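Local coordinates for putative flagellar motor switch protein FliN (Thermotoga maritima, PDB 1O6A) that probably forms part of the C-ring switch complex of the flagellar motor, which sets the direction of flagellar rotation, at residues E69-D74 against G78-E83. Sequence-based numbering, arbitrary orientation. Where two conformers were deposited one is given.
Sequences EVVVID and GVRITE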
ATOM      1  N   GLU A  69       0.696 -12.558   1.364  1.00 15.08           N
ATOM      2  CA  GLU A  69      -0.472 -12.921   0.573  1.00 15.93           C
ATOM      3  C   GLU A  69      -1.745 -12.444   1.270  1.00 15.94           C
ATOM      4  O   GLU A  69      -1.844 -12.389   2.488  1.00 13.59           O
ATOM      5  CB  GLU A  69      -0.484 -14.427   0.294  1.00 19.06           C
ATOM      6  CG  GLU A  69      -0.546 -15.305   1.518  1.00 17.69           C
ATOM      7  CD  GLU A  69      -0.454 -16.810   1.212  1.00 17.90           C
ATOM      8  OE1 GLU A  69      -0.643 -17.195   0.032  1.00 20.32           O
ATOM      9  OE2 GLU A  69      -0.221 -17.595   2.157  1.00 19.66           O
ATOM     10  N   VAL A  70      -2.711 -12.021   0.468  1.00 15.62           N
ATOM     11  CA  VAL A  70      -3.958 -11.438   0.959  1.00 15.18           C
ATOM     12  C   VAL A  70      -4.863 -12.518   1.524  1.00 19.17           C
ATOM     13  O   VAL A  70      -5.015 -13.584   0.927  1.00 16.26           O
ATOM     14  CB  VAL A  70      -4.682 -10.643  -0.197  1.00 15.30           C
ATOM     15  CG1 VAL A  70      -5.901  -9.931   0.348  1.00 19.03           C
ATOM     16  CG2 VAL A  70      -3.745  -9.662  -0.793  1.00 20.37           C
ATOM     17  N   VAL A  71      -5.414 -12.253   2.711  1.00 16.70           N
ATOM     18  CA  VAL A  71      -6.395 -13.104   3.370  1.00 18.75           C
ATOM     19  C   VAL A  71      -7.570 -12.273   3.890  1.00 18.25           C
ATOM     20  O   VAL A  71      -7.482 -11.068   4.022  1.00 21.25           O
ATOM     21  CB  VAL A  71      -5.766 -13.890   4.548  1.00 18.57           C
ATOM     22  CG1 VAL A  71      -4.668 -14.774   4.041  1.00 23.07           C
ATOM     23  CG2 VAL A  71      -5.160 -12.951   5.595  1.00 21.40           C
ATOM     24  N   VAL A  72      -8.703 -12.938   4.088  1.00 18.47           N
ATOM     25  CA  VAL A  72      -9.874 -12.363   4.742  1.00 17.19           C
ATOM     26  C   VAL A  72      -9.784 -12.700   6.238  1.00 19.35           C
ATOM     27  O   VAL A  72      -9.585 -13.849   6.623  1.00 17.64           O
ATOM     28  CB  VAL A  72     -11.150 -12.946   4.168  1.00 19.40           C
ATOM     29  CG1 VAL A  72     -12.370 -12.519   5.002  1.00 20.71           C
ATOM     30  CG2 VAL A  72     -11.317 -12.482   2.707  1.00 24.82           C
ATOM     31  N   ILE A  73      -9.889 -11.683   7.082  1.00 17.36           N
ATOM     32  CA  ILE A  73     -10.044 -11.890   8.514  1.00 21.21           C
ATOM     33  C   ILE A  73     -11.297 -11.184   8.984  1.00 18.71           C
ATOM     34  O   ILE A  73     -11.318  -9.953   9.067  1.00 16.63           O
ATOM     35  CB  ILE A  73      -8.820 -11.346   9.315  1.00 20.46           C
ATOM     36  CG1 ILE A  73      -7.511 -11.878   8.746  1.00 28.62           C
ATOM     37  CG2 ILE A  73      -8.984 -11.667  10.763  1.00 31.41           C
ATOM     38  CD1 ILE A  73      -7.280 -13.370   8.974  1.00 32.59           C
ATOM     39  N   ASP A  74     -12.297 -11.982   9.326  1.00 16.13           N
ATOM     40  CA  ASP A  74     -13.644 -11.562   9.656  1.00 17.46           C
ATOM     41  C   ASP A  74     -14.162 -10.726   8.455  1.00 19.38           C
ATOM     42  O   ASP A  74     -14.366 -11.256   7.379  1.00 21.47           O
ATOM     43  CB  ASP A  74     -13.692 -10.858  11.003  1.00 21.69           C
ATOM     44  CG  ASP A  74     -15.134 -10.617  11.525  1.00 26.51           C
ATOM     45  OD1 ASP A  74     -16.131 -11.098  10.928  1.00 25.43           O
ATOM     46  OD2 ASP A  74     -15.355  -9.954  12.562  1.00 29.09           O
ATOM     47  N   GLY A  78      -6.719  -8.766   5.230  1.00 18.48           N
ATOM     48  CA  GLY A  78      -5.457  -8.862   5.932  1.00 19.82           C
ATOM     49  C   GLY A  78      -4.365  -9.408   5.022  1.00 19.34           C
ATOM     50  O   GLY A  78      -4.622  -9.699   3.842  1.00 18.24           O
ATOM     51  N   VAL A  79      -3.160  -9.573   5.594  1.00 17.50           N
ATOM     52  CA  VAL A  79      -2.036 -10.158   4.875  0.60 15.96           C
ATOM     53  C   VAL A  79      -1.362 -11.198   5.789  1.00 15.31           C
ATOM     54  O   VAL A  79      -1.206 -10.976   7.001  1.00 16.50           O
ATOM     55  CB  VAL A  79      -1.093  -9.012   4.322  0.60 17.02           C
ATOM     56  CG1 VAL A  79      -0.398  -8.232   5.448  0.60 16.49           C
ATOM     57  CG2 VAL A  79      -0.079  -9.546   3.320  0.60 20.11           C
ATOM     58  N   ARG A  80      -1.016 -12.352   5.224  1.00 13.81           N
ATOM     59  CA  ARG A  80      -0.223 -13.353   5.904  1.00 14.55           C
ATOM     60  C   ARG A  80       1.190 -13.171   5.390  1.00 15.58           C
ATOM     61  O   ARG A  80       1.421 -13.169   4.166  1.00 17.46           O
ATOM     62  CB  ARG A  80      -0.720 -14.744   5.558  1.00 14.62           C
ATOM     63  CG  ARG A  80       0.074 -15.856   6.266  1.00 20.53           C
ATOM     64  CD  ARG A  80      -0.323 -17.194   5.775  1.00 23.76           C
ATOM     65  NE  ARG A  80      -1.695 -17.487   6.172  1.00 25.53           N
ATOM     66  CZ  ARG A  80      -2.686 -17.730   5.341  1.00 24.14           C
ATOM     67  NH1 ARG A  80      -2.507 -17.744   4.030  1.00 22.35           N
ATOM     68  NH2 ARG A  80      -3.884 -17.990   5.829  1.00 27.72           N
ATOM     69  N   ILE A  81       2.130 -12.999   6.307  1.00 15.64           N
ATOM     70  CA  ILE A  81       3.528 -12.775   5.942  0.50 14.87           C
ATOM     71  C   ILE A  81       4.113 -14.049   5.301  1.00 14.51           C
ATOM     72  O   ILE A  81       4.069 -15.139   5.894  1.00 15.27           O
ATOM     73  CB  ILE A  81       4.333 -12.336   7.193  0.50 13.26           C
ATOM     74  CG1 ILE A  81       3.955 -10.896   7.559  0.50 17.12           C
ATOM     75  CG2 ILE A  81       5.836 -12.472   6.985  0.50 15.52           C
ATOM     76  CD1 ILE A  81       4.416 -10.465   8.927  0.50 16.02           C
ATOM     77  N   THR A  82       4.680 -13.889   4.113  1.00 14.37           N
ATOM     78  CA  THR A  82       5.372 -14.960   3.400  1.00 14.66           C
ATOM     79  C   THR A  82       6.884 -14.729   3.299  1.00 17.75           C
ATOM     80  O   THR A  82       7.619 -15.650   3.032  1.00 16.03           O
ATOM     81  CB  THR A  82       4.807 -15.167   2.023  1.00 15.55           C
ATOM     82  OG1 THR A  82       4.917 -13.967   1.227  1.00 15.75           O
ATOM     83  CG2 THR A  82       3.302 -15.509   2.078  1.00 19.11           C
ATOM     84  N   GLU A  83       7.334 -13.485   3.433  1.00 13.16           N
ATOM     85  CA  GLU A  83       8.743 -13.146   3.363  1.00 14.87           C
ATOM     86  C   GLU A  83       8.962 -12.029   4.378  1.00 14.50           C
ATOM     87  O   GLU A  83       8.193 -11.088   4.452  1.00 13.84           O
ATOM     88  CB  GLU A  83       9.171 -12.640   1.978  1.00 16.31           C
ATOM     89  CG  GLU A  83       9.019 -13.630   0.832  1.00 22.08           C
ATOM     90  CD  GLU A  83       9.228 -12.974  -0.517  1.00 32.42           C
ATOM     91  OE1 GLU A  83      10.032 -12.015  -0.607  1.00 28.08           O
ATOM     92  OE2 GLU A  83       8.553 -13.382  -1.479  1.00 28.77           O
TER
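E69 and R80 run side by side on one face of an antiparallel beta hairpin and end in a salt bridge, R80 NH1 lying 3.0 Å from E69 OE2. The carboxylate is at the edge of the guanidinium, close to its plane; the two planes stand nearly perpendicular (83°), and NH1 meets OE2 from above the carboxylate plane. This single-pronged pairing depends on the arginine's path: CG is anti to the backbone N (chi1 -179°), and a bend at chi3 (-67°) turns the guanidinium toward V71. There V71 CG1 sits against one guanidinium face, toward its rim, 3.7 Å from R80 NH1. Cutting R80 back to alanine would probably leave the E69 carboxylate without its charged mate and V71 CG1 without the guanidinium against it. The other methyl of V71, CG2, rests on the backbone of G78, 3.7 Å from G78 C. Nearer the backbone, E69 CG meets T82 CG2 at 3.9 Å, the two side chains crossing nearly at right angles.

Beneath these side chains, E69 and R80 form a hydrogen-bonded pair through reciprocal backbone bonds, R80 N to E69 O being 2.9 Å. V71 and G78 form the next such pair, with G78 N 2.7 Å from V71 O. Between them, V70 and V79 are a non-hydrogen-bonded pair whose side chains emerge on the opposite face; V79 CA makes a CA-H...O contact of 3.3 Å with E69 O.

That valine face packs on V56 of strand 56-60, and V79 also touches I58. A classic beta bulge at T82 and E83 lies opposite R67, with which E83 also forms a salt bridge, while residues 78-80 pair antiparallel with a strand of the second subunit, continuing the sheet across the dimer interface.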